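PDB 3NUR: amidohydrolase from Staphylococcus aureus, which probably hydrolyses carbon–nitrogen bonds of linear amides, as a metal-dependent amidohydrolase with a TIM-barrel fold, its natural substrate not established. Local coordinates for residues A[80-83]-A[89-92]; A[134-137]-A[142-145]; A[199-204]-A[212-217]; A[272-275]-A[280-283]; A[327-332]-A[340-345]. All coordinates share one frame; numbering follows the deposited sequence. Where two conformers were deposited one is given.

All five contacts are local, each joining two segments close in sequence, and they follow one another along a TIM-barrel chain. Contacts 1 and 5 are neighbours: their centres lie 16 Å apart, their nearest atoms about 5 Å, and both border strand 24-31. Contact 2 comes within about 6 Å of contact 1 at its nearest atoms. Contact 4 lies across the chain's centre from contact 1, with 35 Å between the centres. Contact 3 is a surface helix pair, 29 Å or more from the centre of every other contact. The calcium ion is held by Glu28, His30, His192 and Asp316. The side chain of Gln90, in contact 1, is about 11 Å from the bound calcium ion.

Contact 1 of 5, residues A[80-83]-A[89-92]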
# COMPACT_ATOMS: atom_id res chain seq x y z
N GLN A 80 9.17 5.71 -19.88
CA GLN A 80 8.30 5.71 -21.06
C GLN A 80 6.84 5.64 -20.58
O GLN A 80 6.02 6.45 -21.03
CB GLN A 80 8.60 4.50 -21.96
CG GLN A 80 7.75 4.49 -23.23
CD GLN A 80 8.07 3.33 -24.13
OE1 GLN A 80 7.28 2.40 -24.27
NE2 GLN A 80 9.24 3.37 -24.77
N PHE A 81 6.55 4.70 -19.64
CA PHE A 81 5.20 4.55 -19.12
C PHE A 81 4.73 5.82 -18.43
O PHE A 81 3.65 6.31 -18.72
CB PHE A 81 5.09 3.33 -18.17
CG PHE A 81 3.74 3.24 -17.47
CD1 PHE A 81 2.65 2.64 -18.10
CD2 PHE A 81 3.56 3.78 -16.20
CE1 PHE A 81 1.40 2.59 -17.47
CE2 PHE A 81 2.31 3.72 -15.57
CZ PHE A 81 1.24 3.13 -16.22
N MSE A 82 5.55 6.37 -17.51
CA MSE A 82 5.19 7.57 -16.76
C MSE A 82 4.93 8.76 -17.68
O MSE A 82 3.89 9.42 -17.53
CB MSE A 82 6.27 7.91 -15.75
CG MSE A 82 6.38 6.86 -14.65
SE MSE A 82 8.05 7.08 -13.69
CE MSE A 82 7.74 8.82 -12.88
N ASN A 83 5.85 9.01 -18.66
CA ASN A 83 5.69 10.13 -19.58
C ASN A 83 4.46 10.02 -20.45
O ASN A 83 3.75 11.00 -20.60
CB ASN A 83 6.94 10.32 -20.44
CG ASN A 83 8.13 10.87 -19.67
OD1 ASN A 83 8.08 11.10 -18.45
ND2 ASN A 83 9.24 11.05 -20.35
N ILE A 89 5.31 11.73 -10.70
CA ILE A 89 6.04 10.99 -9.67
C ILE A 89 5.49 9.59 -9.45
O ILE A 89 4.27 9.42 -9.32
CB ILE A 89 6.00 11.78 -8.32
CG1 ILE A 89 6.70 13.16 -8.43
CG2 ILE A 89 6.51 10.96 -7.12
CD1 ILE A 89 6.47 14.06 -7.27
N GLN A 90 6.42 8.62 -9.31
CA GLN A 90 6.06 7.30 -8.84
C GLN A 90 6.62 7.22 -7.41
O GLN A 90 7.78 7.57 -7.18
CB GLN A 90 6.66 6.17 -9.69
CG GLN A 90 5.85 5.85 -10.92
CD GLN A 90 6.30 4.57 -11.61
OE1 GLN A 90 5.64 4.05 -12.53
NE2 GLN A 90 7.40 4.00 -11.16
N VAL A 91 5.79 6.75 -6.48
CA VAL A 91 6.20 6.49 -5.09
C VAL A 91 6.59 5.00 -5.16
O VAL A 91 5.75 4.14 -5.46
CB VAL A 91 5.10 6.78 -4.04
CG1 VAL A 91 5.63 6.52 -2.64
CG2 VAL A 91 4.58 8.22 -4.15
N LEU A 92 7.90 4.72 -5.00
CA LEU A 92 8.42 3.37 -5.23
C LEU A 92 8.48 2.48 -3.98
O LEU A 92 8.92 2.93 -2.92
CB LEU A 92 9.81 3.44 -5.91
CG LEU A 92 9.89 4.03 -7.33
CD1 LEU A 92 11.35 4.09 -7.83
CD2 LEU A 92 9.09 3.21 -8.30
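One face of the Gln90 amide is covered by the side chain of Met82, a selenomethionine. The selenium stands almost straight above the amide carbon, with SE of Met82 3.7 Å from CD of Gln90. CG of Met82 lies over the same face, 3.8 Å from that CD. The end of the amide lies oblique to the Phe81 ring, which stacks on Tyr317. The contact belongs to the TIM barrel. Helix 75-84 lies in the connection between parallel strands 24-31 and 87-94, a beta-alpha-beta crossover.

Contact is by van der Waals packing. Met82 points toward the strand and Gln90 toward the helix, so their side chains meet between helix and strand. CG of Gln90 also lies 3.7 Å from SE of Met82. Phe129 of the next strand touches both residues. Ile89 turns its side chain away from the helix and onto Val130, and the strand backbone bonds to Thr26 on one neighbouring strand and Val130 on the other. The Met82 chain bends at its last torsion (chi3 66°), which turns the methyl toward the strand backbone: CE of Met82 lies 3.8 Å from the backbone N of Gln90.

Contact 2 of 5, residues A[134-137]-A[142-145]; sequences TLPI and AAAR
The backbone of Leu135, Pro136 and Ile137 makes an inverse gamma turn beside Ala143, with Pro136 at its centre (phi -81°, psi 75°) and a weak bond from Ile137 N to Leu135 O. Loop and helix come close here: CA of Pro136 is 5.1 Å from CA of Ala143. The close approach is consistent with the small side chain of Ala143.

Its methyl is the centre of the contact. CB of Ala143 lies 3.5 Å from the carbonyl O of Pro136 and 4.1 Å from CB of Leu135. The proline ring lies alongside the helix backbone, with CD of Pro136 3.8 Å from CA of Ala143. CG of Pro136 follows at 3.9 Å from the same CA. Leu135 points toward the helix, and one of its branches touches a helix carbonyl: CD2 of Leu135 is 3.6 Å from O of Ala143. The contact is thus mostly apolar and largely buried.

The loop follows strand 129-131 and leads into helix 140-152, so this is a strand-to-helix connection of the TIM barrel. Pro136 also packs on Ala107, Ile108 and Cys111 of helix 104-124. Leu135 and Ile137 touch Ala159 and Ile161 of strand 159-162, while Ala144 turns to Ile177 and Thr181 of helix 176-185.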
# COMPACT_ATOMS: atom_id res chain seq x y z
N THR A 134 11.06 -0.40 2.82
CA THR A 134 10.84 -1.85 2.86
C THR A 134 11.38 -2.25 4.24
O THR A 134 12.53 -1.94 4.57
CB THR A 134 11.49 -2.58 1.68
OG1 THR A 134 10.93 -2.04 0.48
CG2 THR A 134 11.24 -4.09 1.72
N LEU A 135 10.52 -2.84 5.08
CA LEU A 135 10.85 -3.10 6.48
C LEU A 135 10.90 -4.55 6.87
O LEU A 135 10.01 -5.29 6.50
CB LEU A 135 9.87 -2.38 7.41
CG LEU A 135 9.67 -0.87 7.17
CD1 LEU A 135 8.56 -0.34 8.03
CD2 LEU A 135 10.97 -0.10 7.41
N PRO A 136 11.85 -4.95 7.75
CA PRO A 136 11.87 -6.35 8.22
C PRO A 136 10.84 -6.53 9.35
O PRO A 136 11.19 -6.61 10.52
CB PRO A 136 13.32 -6.52 8.68
CG PRO A 136 13.72 -5.15 9.18
CD PRO A 136 12.98 -4.16 8.31
N ILE A 137 9.55 -6.58 8.99
CA ILE A 137 8.43 -6.65 9.97
C ILE A 137 8.53 -7.77 11.02
O ILE A 137 8.03 -7.60 12.14
CB ILE A 137 7.04 -6.60 9.30
CG1 ILE A 137 6.80 -7.85 8.41
CG2 ILE A 137 6.86 -5.25 8.53
CD1 ILE A 137 5.40 -8.00 7.82
N ALA A 142 13.89 -3.72 15.05
CA ALA A 142 14.83 -3.46 13.97
C ALA A 142 14.10 -2.76 12.82
O ALA A 142 14.67 -1.86 12.19
CB ALA A 142 15.46 -4.75 13.48
N ALA A 143 12.83 -3.13 12.57
CA ALA A 143 12.00 -2.50 11.53
C ALA A 143 11.75 -1.03 11.84
O ALA A 143 11.83 -0.19 10.94
CB ALA A 143 10.67 -3.24 11.38
N ALA A 144 11.47 -0.70 13.12
CA ALA A 144 11.25 0.69 13.53
C ALA A 144 12.52 1.53 13.36
O ALA A 144 12.43 2.68 12.94
CB ALA A 144 10.75 0.75 14.97
N ARG A 145 13.71 0.96 13.63
CA ARG A 145 14.99 1.68 13.45
C ARG A 145 15.29 1.87 11.95
O ARG A 145 15.75 2.95 11.55
CB ARG A 145 16.15 0.91 14.13
CG ARG A 145 16.07 0.91 15.67
CD ARG A 145 17.38 0.50 16.34
NE ARG A 145 17.88 -0.79 15.86
CZ ARG A 145 17.56 -1.97 16.39
NH1 ARG A 145 16.76 -2.04 17.44
NH2 ARG A 145 18.05 -3.09 15.87

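Contact 3 of 5, residues A[199-204]-A[212-217]; sequences DIYQSY and VTAATF
Tyr201 reaches across from helix 198-205 and meets helix 211-218 at Ala214 and Ala215. This is the tight part of the contact. CG of Tyr201 stands opposite the backbone N (chi1 178°), which carries the ring over to the other helix. The methyl of Ala214 points toward it, with CB of Ala214 3.5 Å from OH of Tyr201. The carbonyl group of Ala214 lies at the ring's edge, near its plane, and CE1 of Tyr201 is 3.7 Å from O of Ala214. The phenol OH is also hydrogen-bonded to Glu211 OE2, just before the second segment.

The other end is loose. The backbone O of Tyr204 is 4.1 Å from CE2 of Phe217. The side chain of Tyr204 leads away from the second helix, and Phe217 meets the ring of Tyr205 edge-to-face. The axes of the two short segments come within 10.6 Å, with 123° between their N-to-C directions. The backbones stay apart, and the tyrosine ring spans the gap to the Ala214 backbone and methyl.

These are two short surface helices, in the part of the chain that follows strand 189-192. The main bridge between the segments is one tyrosine. Its ring and hydroxyl lie against two alanines, whose side chains are single methyls, and the hydroxyl bonds to Glu211. The Phe217-Tyr205 pair adds a second aromatic link between the helices.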
# COMPACT_ATOMS: atom_id res chain seq x y z
N ASP A 199 -3.34 -22.44 5.85
CA ASP A 199 -4.60 -22.85 6.46
C ASP A 199 -5.82 -22.16 5.81
O ASP A 199 -6.83 -22.81 5.54
CB ASP A 199 -4.54 -22.78 8.01
CG ASP A 199 -5.19 -21.59 8.69
OD1 ASP A 199 -4.45 -20.73 9.19
OD2 ASP A 199 -6.43 -21.60 8.83
N ILE A 200 -5.68 -20.86 5.48
CA ILE A 200 -6.72 -20.11 4.75
C ILE A 200 -6.83 -20.67 3.29
O ILE A 200 -7.94 -20.88 2.79
CB ILE A 200 -6.40 -18.58 4.76
CG1 ILE A 200 -6.42 -17.97 6.21
CG2 ILE A 200 -7.30 -17.78 3.79
CD1 ILE A 200 -7.70 -18.21 7.08
N TYR A 201 -5.68 -20.91 2.63
CA TYR A 201 -5.69 -21.44 1.26
C TYR A 201 -6.47 -22.76 1.19
O TYR A 201 -7.32 -22.93 0.31
CB TYR A 201 -4.27 -21.63 0.72
CG TYR A 201 -4.23 -22.21 -0.68
CD1 TYR A 201 -4.78 -21.53 -1.76
CD2 TYR A 201 -3.68 -23.48 -0.91
CE1 TYR A 201 -4.75 -22.07 -3.05
CE2 TYR A 201 -3.65 -24.03 -2.20
CZ TYR A 201 -4.18 -23.31 -3.26
OH TYR A 201 -4.16 -23.84 -4.53
N GLN A 202 -6.16 -23.69 2.11
CA GLN A 202 -6.81 -25.01 2.15
C GLN A 202 -8.31 -24.92 2.53
O GLN A 202 -9.12 -25.66 1.96
CB GLN A 202 -6.07 -25.97 3.11
CG GLN A 202 -4.64 -26.31 2.71
CD GLN A 202 -4.54 -27.24 1.53
OE1 GLN A 202 -5.31 -28.20 1.40
NE2 GLN A 202 -3.58 -26.99 0.66
N SER A 203 -8.68 -24.05 3.47
CA SER A 203 -10.09 -23.95 3.90
C SER A 203 -10.98 -23.18 2.94
O SER A 203 -12.11 -23.58 2.70
CB SER A 203 -10.20 -23.30 5.28
OG SER A 203 -9.61 -24.13 6.27
N TYR A 204 -10.49 -22.05 2.43
CA TYR A 204 -11.30 -21.16 1.62
C TYR A 204 -11.15 -21.22 0.11
O TYR A 204 -12.10 -20.89 -0.60
CB TYR A 204 -11.11 -19.69 2.08
CG TYR A 204 -12.11 -19.19 3.12
CD1 TYR A 204 -13.22 -19.95 3.48
CD2 TYR A 204 -11.97 -17.93 3.69
CE1 TYR A 204 -14.16 -19.48 4.40
CE2 TYR A 204 -12.90 -17.45 4.62
CZ TYR A 204 -14.00 -18.22 4.95
OH TYR A 204 -14.92 -17.76 5.86
N VAL A 212 -4.87 -24.29 -10.69
CA VAL A 212 -4.58 -22.94 -11.18
C VAL A 212 -5.72 -21.99 -10.81
O VAL A 212 -5.46 -20.83 -10.50
CB VAL A 212 -4.22 -22.86 -12.70
CG1 VAL A 212 -5.34 -23.39 -13.58
CG2 VAL A 212 -3.81 -21.44 -13.11
N THR A 213 -6.97 -22.50 -10.84
CA THR A 213 -8.16 -21.72 -10.44
C THR A 213 -8.07 -21.40 -8.94
O THR A 213 -8.27 -20.25 -8.56
CB THR A 213 -9.45 -22.45 -10.83
OG1 THR A 213 -9.53 -22.48 -12.26
CG2 THR A 213 -10.71 -21.76 -10.29
N ALA A 214 -7.78 -22.41 -8.11
CA ALA A 214 -7.67 -22.20 -6.67
C ALA A 214 -6.56 -21.17 -6.36
O ALA A 214 -6.77 -20.29 -5.53
CB ALA A 214 -7.34 -23.53 -5.99
N ALA A 215 -5.39 -21.29 -7.01
CA ALA A 215 -4.27 -20.37 -6.74
C ALA A 215 -4.58 -18.92 -7.10
O ALA A 215 -4.25 -18.02 -6.32
CB ALA A 215 -3.00 -20.84 -7.45
N THR A 216 -5.17 -18.68 -8.30
CA THR A 216 -5.50 -17.31 -8.70
C THR A 216 -6.65 -16.76 -7.81
O THR A 216 -6.62 -15.59 -7.42
CB THR A 216 -5.76 -17.21 -10.20
OG1 THR A 216 -6.89 -18.02 -10.54
CG2 THR A 216 -4.53 -17.57 -11.05
N PHE A 217 -7.63 -17.61 -7.47
CA PHE A 217 -8.74 -17.27 -6.59
C PHE A 217 -8.19 -16.80 -5.21
O PHE A 217 -8.59 -15.74 -4.71
CB PHE A 217 -9.67 -18.49 -6.44
CG PHE A 217 -10.91 -18.37 -5.57
CD1 PHE A 217 -11.46 -17.13 -5.28
CD2 PHE A 217 -11.59 -19.51 -5.15
CE1 PHE A 217 -12.60 -17.02 -4.48
CE2 PHE A 217 -12.76 -19.40 -4.38
CZ PHE A 217 -13.26 -18.17 -4.07

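Contact 4 of 5, residues A[272-275]-A[280-283]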
# COMPACT_ATOMS: atom_id res chain seq x y z
N GLU A 272 -17.28 -0.79 21.10
CA GLU A 272 -17.50 0.30 22.06
C GLU A 272 -16.27 0.78 22.82
O GLU A 272 -16.31 1.86 23.40
CB GLU A 272 -18.70 0.01 22.98
CG GLU A 272 -20.03 -0.06 22.23
CD GLU A 272 -20.52 1.23 21.60
OE1 GLU A 272 -20.92 2.14 22.36
OE2 GLU A 272 -20.51 1.32 20.35
N HIS A 273 -15.17 0.00 22.78
CA HIS A 273 -13.89 0.35 23.39
C HIS A 273 -13.12 1.43 22.58
O HIS A 273 -12.15 1.99 23.09
CB HIS A 273 -13.02 -0.90 23.54
CG HIS A 273 -12.66 -1.52 22.23
ND1 HIS A 273 -13.58 -2.25 21.50
CD2 HIS A 273 -11.49 -1.49 21.54
CE1 HIS A 273 -12.95 -2.62 20.39
NE2 HIS A 273 -11.69 -2.21 20.39
N LEU A 274 -13.54 1.70 21.34
CA LEU A 274 -12.88 2.71 20.50
C LEU A 274 -13.49 4.08 20.75
O LEU A 274 -14.66 4.17 21.14
CB LEU A 274 -13.00 2.36 19.01
CG LEU A 274 -12.43 0.99 18.58
CD1 LEU A 274 -12.77 0.70 17.10
CD2 LEU A 274 -10.91 0.92 18.82
N ASN A 275 -12.73 5.14 20.48
CA ASN A 275 -13.23 6.51 20.65
C ASN A 275 -14.27 6.91 19.62
O ASN A 275 -15.10 7.79 19.89
CB ASN A 275 -12.06 7.50 20.60
CG ASN A 275 -11.12 7.41 21.79
OD1 ASN A 275 -11.45 6.88 22.85
ND2 ASN A 275 -9.93 7.96 21.62
N TYR A 280 -15.58 5.87 10.89
CA TYR A 280 -14.82 7.11 11.12
C TYR A 280 -13.33 6.95 10.81
O TYR A 280 -12.73 7.82 10.18
CB TYR A 280 -15.01 7.62 12.56
CG TYR A 280 -14.34 8.95 12.80
CD1 TYR A 280 -15.01 10.14 12.55
CD2 TYR A 280 -13.05 9.02 13.31
CE1 TYR A 280 -14.39 11.37 12.74
CE2 TYR A 280 -12.41 10.25 13.51
CZ TYR A 280 -13.09 11.42 13.23
OH TYR A 280 -12.53 12.65 13.46
N TYR A 281 -12.73 5.84 11.26
CA TYR A 281 -11.29 5.59 11.03
C TYR A 281 -10.95 5.45 9.55
O TYR A 281 -9.92 5.95 9.12
CB TYR A 281 -10.80 4.39 11.80
CG TYR A 281 -10.98 4.55 13.29
CD1 TYR A 281 -10.05 5.25 14.05
CD2 TYR A 281 -12.11 4.06 13.93
CE1 TYR A 281 -10.19 5.36 15.43
CE2 TYR A 281 -12.27 4.17 15.30
CZ TYR A 281 -11.32 4.84 16.05
OH TYR A 281 -11.48 4.98 17.40
N PHE A 282 -11.83 4.82 8.77
CA PHE A 282 -11.57 4.72 7.31
C PHE A 282 -11.75 6.06 6.62
O PHE A 282 -11.08 6.34 5.62
CB PHE A 282 -12.45 3.62 6.68
CG PHE A 282 -11.99 2.28 7.17
CD1 PHE A 282 -10.83 1.69 6.66
CD2 PHE A 282 -12.67 1.62 8.19
CE1 PHE A 282 -10.35 0.49 7.18
CE2 PHE A 282 -12.21 0.39 8.68
CZ PHE A 282 -11.04 -0.16 8.18
N LYS A 283 -12.62 6.90 7.16
CA LYS A 283 -12.84 8.20 6.55
C LYS A 283 -11.77 9.22 6.94
O LYS A 283 -11.57 10.19 6.21
CB LYS A 283 -14.21 8.73 6.95
CG LYS A 283 -15.38 7.92 6.41
CD LYS A 283 -16.65 8.47 7.04
CE LYS A 283 -17.83 7.55 6.86
NZ LYS A 283 -19.08 8.18 7.35
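Van der Waals contact comes first: Leu274 and Tyr281 point toward each other and meet side chain to side chain. CD1 of Leu274 is 3.9 Å from CE2 of Tyr281, approaching the ring obliquely. The leucine stem lies beside the phenol end, with CB of Leu274 3.4 Å from OH of Tyr281. CB of Asn275 is further off, 4.1 Å from the same OH. The chi1 of Tyr281 (-60°) turns the long ring toward the loop, so that it spans the gap.

The polar contacts gather at that hydroxyl. Tyr281 OH is hydrogen-bonded to OD1 of Asp242 and accepts a bond from the backbone N of His276. The second oxygen of the carboxylate, OD2 of Asp242, accepts the backbone N-H of Asn275. One aspartate therefore holds both the loop and the tyrosine.

A third kind is aromatic. The Tyr281 ring meets the ring of His276, their planes about 75° apart.

In sequence the loop joins helix 262-268 to helix 278-284. Tyr281 also packs on Val236 of helix 223-237 and on Phe241 of helix 240-243, which contains Asp242. Phe282 turns to Ile233 and Val236. Strand 286-288, next to strand 249-251 in the parallel barrel sheet, follows directly.

Contact 5 of 5, residues A[327-332]-A[340-345]; sequences VFLDEL and EKISYT
Leu329 points its side chain at Ile342 and Ser343 of helix 336-351. CB leaves the loop toward the helix. CG of Leu329, placed beside the backbone N (chi1 -57°), is still 4.5 Å from CG2 of Ile342. The two methyls then make the contact. CD2 of Leu329 lies 3.8 Å from CG2 of Ile342. CD1 of Leu329 sits between two partners, 4.0 Å from CG2 of Ile342 and 4.1 Å from CB of Ser343. The two side chains meet at an angle, with both leucine methyls against CG2 of Ile342. Ile342 presents this methyl because CG2 is the branch opposite its backbone N, while CG1 lies beside it.

Ile342 also packs on Leu334, Ile308 and Phe299, so the leucine enters a larger apolar cluster. In the TIM barrel, helix 336-351 is the last helix of the chain and touches the beginning of strand 24-31, the first strand. The backbone of Ser343 bonds to that of Ile25, and in one of its two conformers its OG bonds to O of Lys23.

On the loop side, a type I beta turn runs from Phe328 to Glu331, closed by Glu331 N to Phe328 O at 3.0 Å. Leu329 is at its second position. Leu332 CD1 lies over one face of the Phe328 ring. Asp330 OD1 makes a salt bridge with Lys339 NZ, just before the helix segment. In the helix a wider pi-type turn spans 341-345, and O of Glu340 receives the N-H groups of Tyr344 and Thr345 from opposite faces of its plane.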
# COMPACT_ATOMS: atom_id res chain seq x y z
N VAL A 327 -6.09 9.24 -18.82
CA VAL A 327 -7.39 9.79 -19.21
C VAL A 327 -8.55 9.36 -18.30
O VAL A 327 -9.63 9.94 -18.38
CB VAL A 327 -7.71 9.56 -20.72
CG1 VAL A 327 -6.65 10.21 -21.62
CG2 VAL A 327 -7.87 8.08 -21.05
N PHE A 328 -8.34 8.34 -17.44
CA PHE A 328 -9.40 7.79 -16.58
C PHE A 328 -10.09 8.84 -15.73
O PHE A 328 -11.32 8.83 -15.64
CB PHE A 328 -8.87 6.65 -15.71
CG PHE A 328 -9.86 6.06 -14.72
CD1 PHE A 328 -10.98 5.37 -15.16
CD2 PHE A 328 -9.65 6.17 -13.35
CE1 PHE A 328 -11.90 4.83 -14.25
CE2 PHE A 328 -10.53 5.59 -12.43
CZ PHE A 328 -11.65 4.92 -12.89
N LEU A 329 -9.33 9.76 -15.14
CA LEU A 329 -9.92 10.79 -14.28
C LEU A 329 -10.83 11.78 -15.03
O LEU A 329 -11.61 12.49 -14.40
CB LEU A 329 -8.86 11.51 -13.42
CG LEU A 329 -8.02 10.60 -12.51
CD1 LEU A 329 -6.92 11.38 -11.84
CD2 LEU A 329 -8.88 9.88 -11.47
N ASP A 330 -10.77 11.77 -16.38
CA ASP A 330 -11.63 12.61 -17.22
C ASP A 330 -12.98 11.94 -17.55
O ASP A 330 -13.84 12.58 -18.16
CB ASP A 330 -10.88 12.95 -18.52
CG ASP A 330 -9.66 13.80 -18.30
OD1 ASP A 330 -9.69 14.67 -17.39
OD2 ASP A 330 -8.67 13.61 -19.03
N GLU A 331 -13.16 10.66 -17.17
CA GLU A 331 -14.36 9.87 -17.52
C GLU A 331 -15.28 9.62 -16.33
O GLU A 331 -16.14 8.74 -16.39
CB GLU A 331 -13.93 8.52 -18.12
CG GLU A 331 -12.87 8.62 -19.21
CD GLU A 331 -12.52 7.31 -19.90
OE1 GLU A 331 -12.06 7.37 -21.06
OE2 GLU A 331 -12.72 6.23 -19.29
N LEU A 332 -15.08 10.35 -15.24
CA LEU A 332 -15.83 10.09 -14.01
C LEU A 332 -16.82 11.17 -13.59
O LEU A 332 -17.39 11.08 -12.50
CB LEU A 332 -14.84 9.80 -12.87
CG LEU A 332 -13.82 8.65 -13.08
CD1 LEU A 332 -12.75 8.71 -12.02
CD2 LEU A 332 -14.49 7.27 -13.06
N GLU A 340 -7.88 17.37 -9.67
CA GLU A 340 -6.60 17.86 -9.10
C GLU A 340 -6.24 17.16 -7.78
O GLU A 340 -5.09 16.76 -7.59
CB GLU A 340 -6.63 19.39 -8.90
CG GLU A 340 -6.57 20.19 -10.19
CD GLU A 340 -6.69 21.70 -10.00
OE1 GLU A 340 -6.10 22.23 -9.03
OE2 GLU A 340 -7.35 22.35 -10.84
N LYS A 341 -7.25 16.98 -6.91
CA LYS A 341 -7.09 16.31 -5.61
C LYS A 341 -6.59 14.87 -5.77
O LYS A 341 -5.58 14.49 -5.17
CB LYS A 341 -8.40 16.37 -4.80
CG LYS A 341 -8.69 17.75 -4.22
CD LYS A 341 -9.96 17.75 -3.37
CE LYS A 341 -10.03 19.01 -2.54
NZ LYS A 341 -11.24 19.01 -1.68
N ILE A 342 -7.30 14.09 -6.59
CA ILE A 342 -6.93 12.69 -6.83
C ILE A 342 -5.60 12.58 -7.55
O ILE A 342 -4.78 11.74 -7.17
CB ILE A 342 -8.05 11.94 -7.62
CG1 ILE A 342 -9.37 11.93 -6.85
CG2 ILE A 342 -7.59 10.49 -7.99
CD1 ILE A 342 -10.57 11.54 -7.82
N SER A 343 -5.38 13.41 -8.59
CA SER A 343 -4.16 13.34 -9.38
C SER A 343 -2.91 13.69 -8.58
O SER A 343 -1.92 12.95 -8.64
CB SER A 343 -4.27 14.22 -10.62
OG SER A 343 -3.30 13.90 -11.60
N TYR A 344 -2.93 14.83 -7.86
CA TYR A 344 -1.72 15.31 -7.19
C TYR A 344 -1.88 15.93 -5.80
O TYR A 344 -0.99 15.72 -4.97
CB TYR A 344 -1.14 16.40 -8.14
CG TYR A 344 0.30 16.82 -7.92
CD1 TYR A 344 1.32 16.32 -8.73
CD2 TYR A 344 0.62 17.81 -6.99
CE1 TYR A 344 2.65 16.73 -8.55
CE2 TYR A 344 1.95 18.21 -6.79
CZ TYR A 344 2.96 17.67 -7.57
OH TYR A 344 4.27 18.05 -7.39
N THR A 345 -2.90 16.77 -5.58
CA THR A 345 -2.97 17.53 -4.33
C THR A 345 -3.16 16.75 -3.06
O THR A 345 -2.52 17.08 -2.06
CB THR A 345 -3.82 18.81 -4.41
OG1 THR A 345 -5.20 18.49 -4.32
CG2 THR A 345 -3.52 19.69 -5.63